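Local coordinates for cytochrome c class I (Sideroxydans lithotrophicus, PDB 4XXL), which probably shuttles electrons during lithoautotrophic growth, carrying one covalently attached heme c whose iron is held by two histidines, at residues 45-50 with 56-61; 70-75 with 106-111; 82-85 with 91-94. All coordinates share one frame; numbering follows the deposited sequence.

Following the chain from the N terminus, contact 1 comes first. It closes a short loop after helix 43-46, bringing residues 45-50 against 56-61 at the start of helix 58-65. Contact 2 opens next, at the start of helix 71-81. It does not close until helix 104-115, so it spans a long excursion of the chain. Contact 3, the hairpin of strands 84-86 and 92-94, lies wholly within that excursion. Contacts 1 and 2 touch through Val61 and Leu75, while contact 3 stays about 7 Å from either at the nearest atoms. All three reach the heme, with contact 1 supplying an iron ligand.

Contact 1. Residues 45-50 with 56-61; sequences KCHGVD and PSYKKV. With HEC (heme c), chain B.
His47 lays its imidazole over the ring of Tyr58 in an offset stack, with centroids 4.7 Å apart and planes at 19°. His47 CG lies anti to the carbonyl carbon (chi1 -64°), which turns the ring toward Tyr58 and the iron. His47 CB also sits over the Tyr58 face, 3.8 Å from the ring centroid, as a CH-pi contact. At the imidazole edge, His47 ND1 donates to Pro56 O at 2.7 Å, nearly straight (175°) and in the ring plane. This bond and the stack fix the ring's rotation, while His47 NE2 binds the heme iron at 2.0 Å. The bond probably also makes the imidazole a stronger electron donor to iron. Tyr58 OH reaches the porphyrin. Cys46 SG is bonded to HEC CAC at 1.8 Å, as in the CXXCH motif of class I cytochromes c.

Backbone bonds run from Tyr58 N to Gly48 O (2.9 Å) and from Lys59 N to Val49 O (3.0 Å). Ser57 OG caps the new helix by accepting from Lys60 N. His95 is the second axial ligand. The contact joins the loop that follows helix 43-46 to the start of helix 58-65, while helix 104-115 packs on Val49, Tyr58 and Val61.

Contact 2. Residues 70-75 with 106-111; sequences DAEAKL and AIKNLV. With HEC (heme c), chain B.
Glu72 and Lys108 both send CG away from the backbone N (chi1 near 180° in both), and both chains run on extended to the penultimate bond, which lets them bridge the two helices. Lys108 turns only at its last torsion, bringing its NZ to Glu72 OE1 at 3.0 Å in a hydrogen-bonded salt bridge. NZ meets the syn side of that oxygen but lies 33° out of the carboxylate plane. Lys108 CE also comes alongside the carboxylate, 3.3 Å from Glu72 OE1, so the chain end also rests against the group. NZ has a second anionic partner in Asp112, one turn further along helix 104-115. Glu72 OE1 and Asp112 OD1 lie close together as like charges. Lys108 stands between the two carboxylates and probably eases their repulsion. With an alanine in place of Glu72 the salt bridge is gone, and Lys108 would probably keep only Asp112 of these two carboxylates, its end set freer to turn.

Beyond the salt bridge the packing is mostly apolar. Val111 points into the other helix, and its CG1 lies 3.6 Å from Leu75 CB and 3.7 Å from Glu72 O. Val111 CG2 lies 4.0 Å from Leu75 C. Leu75 then continues toward the heme, with CD2 3.9 Å from HEC CMA. From the other helix, Leu110 CD2 comes equally close to HEC CMB. Tyr65 and Val61 of helix 58-65 flank Leu75, and Leu37 of helix 31-40 packs on Leu110.

The short helical segments pass 9.8 Å apart at 118°. Helix 104-115 packs here on helix 71-81, in the mainly helical fold of a class I cytochrome c, with leucines from both helices lining the heme pocket.

Contact 3. Residues 82-85 with 91-94; sequences GEKA and HEEE. With HEC (heme c), chain B.
Ala85 and Glu93 form the hydrogen-bonded pair of an antiparallel hairpin. Ala85 N donates to Glu93 O at 2.8 Å, and Glu93 N returns a bond to Ala85 O at 3.0 Å. Next to them Lys84 and Glu94 make a non-hydrogen-bonded pair, their side chains diverging. Glu92 CA adds a CA-H...O contact to Ala85 O.

Lys84 carries the side-chain contact. It bends at its second and third torsions (chi2 -81°, chi3 -94°), which folds the chain across Glu92 at about a right angle. Lys84 NZ forms a salt bridge with Glu92 OE1 at 3.3 Å, and CE lies close to the same oxygen. A water accepts from Lys84 NZ. The other oxygen, Glu92 OE2, is salt-bridged to Lys86, so the carboxylate lies between two lysines. Near the turn out of the preceding helix, a water donates to both Gly82 O and Glu94 OE2.

Further out, His91 NE2 donates to Glu93 OE2 at 2.7 Å, almost straight and in the ring plane, reaching that oxygen on its anti side, 24° out of the carboxylate plane. The other ring nitrogen, ND1, is hydrogen-bonded to Asp89, while the ring stacks on Phe87. Glu83 points away and hydrogen-bonds to His77 through OE2. On the heme side, Ala85 CA is 3.8 Å from HEC O2D, and the methyl touches the propionate chain.

The Ala85-Glu93 pair, with backbone bonding between Glu83 and His95, holds the hairpin together, with charged side chains along its surface. Ala85 also packs on His95, the axial ligand following strand 92-94. The two acidic partners of His91 would probably favour a positively charged imidazole.

Contact 1. Residues 45-50 with 56-61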
loop_
_atom_site.group_PDB
_atom_site.type_symbol
_atom_site.label_atom_id
_atom_site.label_comp_id
_atom_site.label_asym_id
_atom_site.label_seq_id
_atom_site.Cartn_x
_atom_site.Cartn_y
_atom_site.Cartn_z
ATOM N N LYS A 45 4.079 4.853 8.828
ATOM C CA LYS A 45 3.552 5.261 10.149
ATOM C C LYS A 45 2.407 4.348 10.579
ATOM O O LYS A 45 2.182 4.156 11.768
ATOM C CB LYS A 45 3.078 6.709 10.110
ATOM C CG LYS A 45 4.143 7.703 9.734
ATOM C CD LYS A 45 5.339 7.611 10.667
ATOM C CE LYS A 45 6.194 8.861 10.693
ATOM N NZ LYS A 45 6.433 9.436 9.364
ATOM N N CYS A 46 1.704 3.795 9.609
ATOM C CA CYS A 46 0.603 2.914 9.921
ATOM C C CYS A 46 0.790 1.438 9.521
ATOM O O CYS A 46 -0.008 0.611 9.908
ATOM C CB CYS A 46 -0.612 3.452 9.236
ATOM S SG CYS A 46 -1.214 5.042 9.890
ATOM N N HIS A 47 1.737 1.159 8.613
ATOM C CA HIS A 47 1.928 -0.191 8.048
ATOM C C HIS A 47 3.337 -0.639 8.320
ATOM O O HIS A 47 4.262 0.159 8.175
ATOM C CB HIS A 47 1.665 -0.202 6.537
ATOM C CG HIS A 47 0.239 0.120 6.140
ATOM N ND1 HIS A 47 -0.755 -0.831 6.137
ATOM C CD2 HIS A 47 -0.330 1.257 5.660
ATOM C CE1 HIS A 47 -1.853 -0.295 5.625
ATOM N NE2 HIS A 47 -1.644 0.998 5.392
ATOM N N GLY A 48 3.490 -1.882 8.736
ATOM C CA GLY A 48 4.801 -2.519 8.644
ATOM C C GLY A 48 4.858 -3.542 7.573
ATOM O O GLY A 48 3.818 -3.950 7.055
ATOM N N VAL A 49 6.068 -3.968 7.213
ATOM C CA VAL A 49 6.218 -5.116 6.347
ATOM C C VAL A 49 5.590 -6.365 6.966
ATOM O O VAL A 49 4.812 -7.062 6.321
ATOM C CB VAL A 49 7.663 -5.265 5.901
ATOM C CG1 VAL A 49 7.907 -6.577 5.198
ATOM C CG2 VAL A 49 7.957 -4.135 4.947
ATOM N N ASP A 50 6.017 -6.711 8.182
ATOM C CA ASP A 50 5.535 -7.941 8.839
ATOM C C ASP A 50 4.710 -7.652 10.082
ATOM O O ASP A 50 3.878 -8.458 10.467
ATOM C CB ASP A 50 6.730 -8.824 9.225
ATOM C CG ASP A 50 6.306 -10.200 9.813
ATOM O OD1 ASP A 50 5.321 -10.808 9.331
ATOM O OD2 ASP A 50 6.987 -10.685 10.752
ATOM N N PRO A 56 -3.021 -2.913 8.167
ATOM C CA PRO A 56 -2.516 -4.320 8.024
ATOM C C PRO A 56 -1.063 -4.353 7.590
ATOM O O PRO A 56 -0.572 -3.410 6.902
ATOM C CB PRO A 56 -3.397 -4.918 6.946
ATOM C CG PRO A 56 -3.835 -3.708 6.175
ATOM C CD PRO A 56 -4.060 -2.631 7.180
ATOM N N SER A 57 -0.362 -5.397 7.991
ATOM C CA SER A 57 0.986 -5.568 7.467
ATOM C C SER A 57 0.947 -5.734 5.960
ATOM O O SER A 57 0.011 -6.257 5.362
ATOM C CB SER A 57 1.768 -6.701 8.136
ATOM O OG SER A 57 1.279 -7.947 7.663
ATOM N N TYR A 58 2.048 -5.368 5.317
ATOM C CA TYR A 58 2.021 -5.511 3.886
ATOM C C TYR A 58 2.125 -6.964 3.494
ATOM O O TYR A 58 1.676 -7.322 2.437
ATOM C CB TYR A 58 3.082 -4.670 3.203
ATOM C CG TYR A 58 2.779 -3.177 3.258
ATOM C CD1 TYR A 58 1.478 -2.707 3.163
ATOM C CD2 TYR A 58 3.799 -2.231 3.293
ATOM C CE1 TYR A 58 1.223 -1.317 3.136
ATOM C CE2 TYR A 58 3.549 -0.874 3.274
ATOM C CZ TYR A 58 2.270 -0.410 3.184
ATOM O OH TYR A 58 2.031 0.934 3.145
ATOM N N LYS A 59 2.729 -7.797 4.349
ATOM C CA LYS A 59 2.727 -9.255 4.156
ATOM C C LYS A 59 1.312 -9.762 4.097
ATOM O O LYS A 59 0.979 -10.523 3.166
ATOM C CB LYS A 59 3.523 -9.943 5.263
ATOM C CG LYS A 59 3.478 -11.484 5.155
ATOM C CD LYS A 59 4.288 -12.183 6.252
ATOM C CE LYS A 59 4.015 -13.687 6.157
ATOM N NZ LYS A 59 5.274 -14.448 6.350
ATOM N N LYS A 60 0.448 -9.324 5.028
ATOM C CA LYS A 60 -0.964 -9.749 5.038
ATOM C C LYS A 60 -1.736 -9.236 3.814
ATOM O O LYS A 60 -2.537 -9.930 3.211
ATOM C CB LYS A 60 -1.625 -9.257 6.329
ATOM C CG LYS A 60 -3.089 -9.663 6.538
ATOM C CD LYS A 60 -3.626 -9.239 7.895
ATOM C CE LYS A 60 -3.141 -10.199 8.975
ATOM N NZ LYS A 60 -3.854 -11.510 8.851
ATOM N N VAL A 61 -1.423 -8.024 3.400
ATOM C CA VAL A 61 -2.034 -7.513 2.177
ATOM C C VAL A 61 -1.621 -8.369 1.002
ATOM O O VAL A 61 -2.431 -8.682 0.098
ATOM C CB VAL A 61 -1.603 -6.054 1.898
ATOM C CG1 VAL A 61 -2.130 -5.587 0.564
ATOM C CG2 VAL A 61 -2.208 -5.158 3.007
HETATM FE FE HEC B . -2.901 2.142 4.353
HETATM C CHA HEC B . -5.217 -0.443 4.120
HETATM C CHB HEC B . -1.269 0.954 1.552
HETATM C CHC HEC B . -0.937 4.981 4.301
HETATM C CHD HEC B . -4.060 2.963 7.408
HETATM N NA HEC B . -3.246 0.573 3.060
HETATM C C1A HEC B . -4.180 -0.390 3.198
HETATM C C2A HEC B . -3.940 -1.355 2.186
HETATM C C3A HEC B . -2.819 -0.952 1.500
HETATM C C4A HEC B . -2.374 0.275 2.065
HETATM C CMA HEC B . -2.117 -1.648 0.376
HETATM C CAA HEC B . -4.811 -2.594 1.983
HETATM C CBA HEC B . -5.968 -2.244 1.075
HETATM C CGA HEC B . -6.834 -3.433 0.693
HETATM O O1A HEC B . -6.767 -4.482 1.349
HETATM O O2A HEC B . -7.520 -3.367 -0.382
HETATM N NB HEC B . -1.399 2.836 3.187
HETATM C C1B HEC B . -0.881 2.196 2.083
HETATM C C2B HEC B . 0.149 3.004 1.514
HETATM C C3B HEC B . 0.266 4.136 2.228
HETATM C C4B HEC B . -0.728 4.056 3.291
HETATM C CMB HEC B . 0.930 2.637 0.285
HETATM C CAB HEC B . 1.090 5.341 1.995
HETATM C CBB HEC B . 0.734 5.947 0.769
HETATM N NC HEC B . -2.547 3.693 5.685
HETATM C C1C HEC B . -1.723 4.731 5.389
HETATM C C2C HEC B . -1.708 5.504 6.567
HETATM C C3C HEC B . -2.511 4.937 7.538
HETATM C C4C HEC B . -3.071 3.792 6.898
HETATM C CMC HEC B . -0.839 6.698 6.710
HETATM C CAC HEC B . -2.734 5.428 8.961
HETATM C CBC HEC B . -3.153 6.748 9.167
HETATM N ND HEC B . -4.352 1.459 5.456
HETATM C C1D HEC B . -4.681 1.890 6.724
HETATM C C2D HEC B . -5.840 1.140 7.270
HETATM C C3D HEC B . -6.130 0.228 6.352
HETATM C C4D HEC B . -5.184 0.387 5.231
HETATM C CMD HEC B . -6.476 1.367 8.587
HETATM C CAD HEC B . -7.215 -0.860 6.436
HETATM C CBD HEC B . -8.511 -0.370 5.860
HETATM C CGD HEC B . -9.676 -1.366 5.901
HETATM O O1D HEC B . -9.507 -2.621 5.995
HETATM O O2D HEC B . -10.837 -0.900 5.760
HETATM O O HOH W 1 2.171 -10.136 8.845
#

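Contact 2. Residues 70-75 with 106-111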
loop_
_atom_site.group_PDB
_atom_site.type_symbol
_atom_site.label_atom_id
_atom_site.label_comp_id
_atom_site.label_asym_id
_atom_site.label_seq_id
_atom_site.Cartn_x
_atom_site.Cartn_y
_atom_site.Cartn_z
ATOM N N ASP A 70 -6.347 -8.822 -11.056
ATOM C CA ASP A 70 -6.397 -7.354 -11.035
ATOM C C ASP A 70 -5.824 -6.734 -9.773
ATOM O O ASP A 70 -6.177 -5.578 -9.440
ATOM C CB ASP A 70 -7.825 -6.863 -11.219
ATOM C CG ASP A 70 -8.770 -7.374 -10.177
ATOM O OD1 ASP A 70 -8.389 -8.210 -9.285
ATOM O OD2 ASP A 70 -9.964 -6.962 -10.228
ATOM N N ALA A 71 -4.937 -7.476 -9.101
ATOM C CA ALA A 71 -4.369 -6.967 -7.866
ATOM C C ALA A 71 -3.705 -5.595 -7.989
ATOM O O ALA A 71 -3.891 -4.685 -7.141
ATOM C CB ALA A 71 -3.396 -7.963 -7.300
ATOM N N GLU A 72 -2.838 -5.487 -8.975
ATOM C CA GLU A 72 -2.147 -4.207 -9.141
ATOM C C GLU A 72 -3.085 -3.032 -9.379
ATOM O O GLU A 72 -2.990 -1.986 -8.739
ATOM C CB GLU A 72 -1.185 -4.294 -10.343
ATOM C CG GLU A 72 -0.267 -3.087 -10.588
ATOM C CD GLU A 72 0.618 -3.277 -11.823
ATOM O OE1 GLU A 72 1.797 -3.619 -11.706
ATOM O OE2 GLU A 72 0.122 -3.082 -12.963
ATOM N N ALA A 73 -4.042 -3.218 -10.281
ATOM C CA ALA A 73 -4.967 -2.126 -10.567
ATOM C C ALA A 73 -5.780 -1.780 -9.292
ATOM O O ALA A 73 -6.078 -0.608 -9.000
ATOM C CB ALA A 73 -5.910 -2.496 -11.684
ATOM N N LYS A 74 -6.168 -2.833 -8.540
ATOM C CA LYS A 74 -6.966 -2.604 -7.329
ATOM C C LYS A 74 -6.222 -1.793 -6.279
ATOM O O LYS A 74 -6.856 -0.947 -5.620
ATOM C CB LYS A 74 -7.435 -3.883 -6.658
ATOM C CG LYS A 74 -8.583 -4.585 -7.361
ATOM C CD LYS A 74 -9.938 -4.262 -6.744
ATOM C CE LYS A 74 -10.807 -5.518 -6.601
ATOM N NZ LYS A 74 -11.585 -5.838 -7.834
ATOM N N LEU A 75 -4.939 -2.098 -6.095
ATOM C CA LEU A 75 -4.173 -1.357 -5.070
ATOM C C LEU A 75 -3.768 0.030 -5.579
ATOM O O LEU A 75 -3.712 0.986 -4.785
ATOM C CB LEU A 75 -2.933 -2.119 -4.564
ATOM C CG LEU A 75 -3.185 -3.375 -3.678
ATOM C CD1 LEU A 75 -1.913 -3.848 -3.023
ATOM C CD2 LEU A 75 -4.248 -3.092 -2.591
ATOM N N ALA A 106 6.107 5.646 -10.194
ATOM C CA ALA A 106 6.515 5.390 -8.792
ATOM C C ALA A 106 5.413 4.682 -7.983
ATOM O O ALA A 106 5.677 3.781 -7.204
ATOM C CB ALA A 106 6.962 6.695 -8.165
ATOM N N ILE A 107 4.190 5.052 -8.243
ATOM C CA ILE A 107 3.044 4.493 -7.494
ATOM C C ILE A 107 2.933 3.010 -7.874
ATOM O O ILE A 107 2.794 2.129 -7.008
ATOM C CB ILE A 107 1.787 5.263 -7.784
ATOM C CG1 ILE A 107 1.826 6.608 -7.079
ATOM C CG2 ILE A 107 0.558 4.513 -7.301
ATOM C CD1 ILE A 107 0.811 7.634 -7.542
ATOM N N LYS A 108 3.039 2.714 -9.166
ATOM C CA LYS A 108 3.001 1.320 -9.666
ATOM C C LYS A 108 4.120 0.479 -9.019
ATOM O O LYS A 108 3.951 -0.661 -8.642
ATOM C CB LYS A 108 3.109 1.270 -11.212
ATOM C CG LYS A 108 3.003 -0.127 -11.792
ATOM C CD LYS A 108 3.066 -0.134 -13.322
ATOM C CE LYS A 108 2.990 -1.509 -13.950
ATOM N NZ LYS A 108 4.020 -2.453 -13.403
ATOM N N ASN A 109 5.319 1.045 -8.979
ATOM C CA ASN A 109 6.436 0.326 -8.402
ATOM C C ASN A 109 6.225 0.057 -6.911
ATOM O O ASN A 109 6.517 -1.057 -6.407
ATOM C CB ASN A 109 7.726 1.133 -8.613
ATOM C CG ASN A 109 8.918 0.449 -8.043
ATOM O OD1 ASN A 109 9.325 -0.585 -8.531
ATOM N ND2 ASN A 109 9.457 1.007 -6.976
ATOM N N LEU A 110 5.632 0.999 -6.210
ATOM C CA LEU A 110 5.342 0.765 -4.792
ATOM C C LEU A 110 4.268 -0.357 -4.589
ATOM O O LEU A 110 4.467 -1.251 -3.764
ATOM C CB LEU A 110 4.835 2.013 -4.112
ATOM C CG LEU A 110 4.285 1.859 -2.692
ATOM C CD1 LEU A 110 5.270 1.254 -1.713
ATOM C CD2 LEU A 110 3.908 3.228 -2.185
ATOM N N VAL A 111 3.204 -0.348 -5.377
ATOM C CA VAL A 111 2.187 -1.391 -5.363
ATOM C C VAL A 111 2.821 -2.729 -5.657
ATOM O O VAL A 111 2.549 -3.737 -5.005
ATOM C CB VAL A 111 1.027 -1.029 -6.326
ATOM C CG1 VAL A 111 0.063 -2.225 -6.578
ATOM C CG2 VAL A 111 0.230 0.126 -5.689
HETATM FE FE HEC B . -2.901 2.142 4.353
HETATM C CHA HEC B . -5.217 -0.443 4.120
HETATM C CHB HEC B . -1.269 0.954 1.552
HETATM C CHC HEC B . -0.937 4.981 4.301
HETATM C CHD HEC B . -4.060 2.963 7.408
HETATM N NA HEC B . -3.246 0.573 3.060
HETATM C C1A HEC B . -4.180 -0.390 3.198
HETATM C C2A HEC B . -3.940 -1.355 2.186
HETATM C C3A HEC B . -2.819 -0.952 1.500
HETATM C C4A HEC B . -2.374 0.275 2.065
HETATM C CMA HEC B . -2.117 -1.648 0.376
HETATM C CAA HEC B . -4.811 -2.594 1.983
HETATM C CBA HEC B . -5.968 -2.244 1.075
HETATM C CGA HEC B . -6.834 -3.433 0.693
HETATM O O1A HEC B . -6.767 -4.482 1.349
HETATM O O2A HEC B . -7.520 -3.367 -0.382
HETATM N NB HEC B . -1.399 2.836 3.187
HETATM C C1B HEC B . -0.881 2.196 2.083
HETATM C C2B HEC B . 0.149 3.004 1.514
HETATM C C3B HEC B . 0.266 4.136 2.228
HETATM C C4B HEC B . -0.728 4.056 3.291
HETATM C CMB HEC B . 0.930 2.637 0.285
HETATM C CAB HEC B . 1.090 5.341 1.995
HETATM C CBB HEC B . 0.734 5.947 0.769
HETATM N NC HEC B . -2.547 3.693 5.685
HETATM C C1C HEC B . -1.723 4.731 5.389
HETATM C C2C HEC B . -1.708 5.504 6.567
HETATM C C3C HEC B . -2.511 4.937 7.538
HETATM C C4C HEC B . -3.071 3.792 6.898
HETATM C CMC HEC B . -0.839 6.698 6.710
HETATM C CAC HEC B . -2.734 5.428 8.961
HETATM C CBC HEC B . -3.153 6.748 9.167
HETATM N ND HEC B . -4.352 1.459 5.456
HETATM C C1D HEC B . -4.681 1.890 6.724
HETATM C C2D HEC B . -5.840 1.140 7.270
HETATM C C3D HEC B . -6.130 0.228 6.352
HETATM C C4D HEC B . -5.184 0.387 5.231
HETATM C CMD HEC B . -6.476 1.367 8.587
HETATM C CAD HEC B . -7.215 -0.860 6.436
HETATM C CBD HEC B . -8.511 -0.370 5.860
HETATM C CGD HEC B . -9.676 -1.366 5.901
HETATM O O1D HEC B . -9.507 -2.621 5.995
HETATM O O2D HEC B . -10.837 -0.900 5.760
#

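Contact 3. Residues 82-85 with 91-94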
loop_
_atom_site.group_PDB
_atom_site.type_symbol
_atom_site.label_atom_id
_atom_site.label_comp_id
_atom_site.label_asym_id
_atom_site.label_seq_id
_atom_site.Cartn_x
_atom_site.Cartn_y
_atom_site.Cartn_z
ATOM N N GLY A 82 -8.806 7.679 -1.855
ATOM C CA GLY A 82 -9.322 8.155 -0.562
ATOM C C GLY A 82 -10.603 7.595 -0.096
ATOM O O GLY A 82 -11.430 8.336 0.528
ATOM N N GLU A 83 -10.807 6.303 -0.349
ATOM C CA GLU A 83 -12.033 5.676 0.101
ATOM C C GLU A 83 -11.895 5.345 1.567
ATOM O O GLU A 83 -10.799 5.425 2.160
ATOM C CB GLU A 83 -12.303 4.434 -0.731
ATOM C CG GLU A 83 -12.653 4.787 -2.175
ATOM C CD GLU A 83 -12.801 3.589 -3.122
ATOM O OE1 GLU A 83 -12.342 2.468 -2.799
ATOM O OE2 GLU A 83 -13.357 3.793 -4.228
ATOM N N LYS A 84 -13.027 4.988 2.176
ATOM C CA LYS A 84 -13.049 4.704 3.612
ATOM C C LYS A 84 -12.083 3.584 4.012
ATOM O O LYS A 84 -11.869 2.571 3.320
ATOM C CB LYS A 84 -14.480 4.428 4.114
ATOM C CG LYS A 84 -15.361 5.677 4.029
ATOM C CD LYS A 84 -15.158 6.649 5.208
ATOM C CE LYS A 84 -16.171 6.385 6.330
ATOM N NZ LYS A 84 -16.297 7.462 7.362
ATOM N N ALA A 85 -11.473 3.804 5.158
ATOM C CA ALA A 85 -10.517 2.874 5.740
ATOM C C ALA A 85 -11.016 2.682 7.150
ATOM O O ALA A 85 -11.286 3.665 7.867
ATOM C CB ALA A 85 -9.082 3.421 5.714
ATOM N N HIS A 91 -13.235 3.243 14.375
ATOM C CA HIS A 91 -13.453 4.501 13.659
ATOM C C HIS A 91 -12.987 4.391 12.200
ATOM O O HIS A 91 -12.280 3.452 11.815
ATOM C CB HIS A 91 -12.765 5.664 14.380
ATOM C CG HIS A 91 -11.348 5.937 13.951
ATOM N ND1 HIS A 91 -10.257 5.317 14.510
ATOM C CD2 HIS A 91 -10.844 6.887 13.122
ATOM C CE1 HIS A 91 -9.141 5.797 13.978
ATOM N NE2 HIS A 91 -9.474 6.752 13.123
ATOM N N GLU A 92 -13.480 5.306 11.376
ATOM C CA GLU A 92 -13.107 5.326 9.971
ATOM C C GLU A 92 -12.490 6.661 9.583
ATOM O O GLU A 92 -12.755 7.684 10.174
ATOM C CB GLU A 92 -14.334 5.073 9.104
ATOM C CG GLU A 92 -14.867 3.655 9.247
ATOM C CD GLU A 92 -16.315 3.472 8.783
ATOM O OE1 GLU A 92 -17.020 4.486 8.532
ATOM O OE2 GLU A 92 -16.746 2.283 8.690
ATOM N N GLU A 93 -11.671 6.598 8.548
ATOM C CA GLU A 93 -11.048 7.812 7.942
ATOM C C GLU A 93 -10.993 7.544 6.445
ATOM O O GLU A 93 -11.032 6.420 6.017
ATOM C CB GLU A 93 -9.606 8.029 8.399
ATOM C CG GLU A 93 -9.454 8.153 9.911
ATOM C CD GLU A 93 -8.024 8.412 10.377
ATOM O OE1 GLU A 93 -7.103 8.669 9.548
ATOM O OE2 GLU A 93 -7.810 8.340 11.635
ATOM N N GLU A 94 -10.870 8.606 5.650
ATOM C CA GLU A 94 -10.609 8.425 4.207
ATOM C C GLU A 94 -9.121 8.017 4.142
ATOM O O GLU A 94 -8.275 8.650 4.823
ATOM C CB GLU A 94 -10.851 9.732 3.428
ATOM C CG GLU A 94 -12.262 10.287 3.385
ATOM C CD GLU A 94 -12.347 11.852 3.295
ATOM O OE1 GLU A 94 -12.924 12.464 4.262
ATOM O OE2 GLU A 94 -11.826 12.483 2.300
HETATM FE FE HEC B . -2.901 2.142 4.353
HETATM C CHA HEC B . -5.217 -0.443 4.120
HETATM C CHB HEC B . -1.269 0.954 1.552
HETATM C CHC HEC B . -0.937 4.981 4.301
HETATM C CHD HEC B . -4.060 2.963 7.408
HETATM N NA HEC B . -3.246 0.573 3.060
HETATM C C1A HEC B . -4.180 -0.390 3.198
HETATM C C2A HEC B . -3.940 -1.355 2.186
HETATM C C3A HEC B . -2.819 -0.952 1.500
HETATM C C4A HEC B . -2.374 0.275 2.065
HETATM C CMA HEC B . -2.117 -1.648 0.376
HETATM C CAA HEC B . -4.811 -2.594 1.983
HETATM C CBA HEC B . -5.968 -2.244 1.075
HETATM C CGA HEC B . -6.834 -3.433 0.693
HETATM O O1A HEC B . -6.767 -4.482 1.349
HETATM O O2A HEC B . -7.520 -3.367 -0.382
HETATM N NB HEC B . -1.399 2.836 3.187
HETATM C C1B HEC B . -0.881 2.196 2.083
HETATM C C2B HEC B . 0.149 3.004 1.514
HETATM C C3B HEC B . 0.266 4.136 2.228
HETATM C C4B HEC B . -0.728 4.056 3.291
HETATM C CMB HEC B . 0.930 2.637 0.285
HETATM C CAB HEC B . 1.090 5.341 1.995
HETATM C CBB HEC B . 0.734 5.947 0.769
HETATM N NC HEC B . -2.547 3.693 5.685
HETATM C C1C HEC B . -1.723 4.731 5.389
HETATM C C2C HEC B . -1.708 5.504 6.567
HETATM C C3C HEC B . -2.511 4.937 7.538
HETATM C C4C HEC B . -3.071 3.792 6.898
HETATM C CMC HEC B . -0.839 6.698 6.710
HETATM C CAC HEC B . -2.734 5.428 8.961
HETATM C CBC HEC B . -3.153 6.748 9.167
HETATM N ND HEC B . -4.352 1.459 5.456
HETATM C C1D HEC B . -4.681 1.890 6.724
HETATM C C2D HEC B . -5.840 1.140 7.270
HETATM C C3D HEC B . -6.130 0.228 6.352
HETATM C C4D HEC B . -5.184 0.387 5.231
HETATM C CMD HEC B . -6.476 1.367 8.587
HETATM C CAD HEC B . -7.215 -0.860 6.436
HETATM C CBD HEC B . -8.511 -0.370 5.860
HETATM C CGD HEC B . -9.676 -1.366 5.901
HETATM O O1D HEC B . -9.507 -2.621 5.995
HETATM O O2D HEC B . -10.837 -0.900 5.760
HETATM O O HOH W 2 -11.268 11.077 0.011
HETATM O O HOH W 3 -14.399 9.156 7.563
#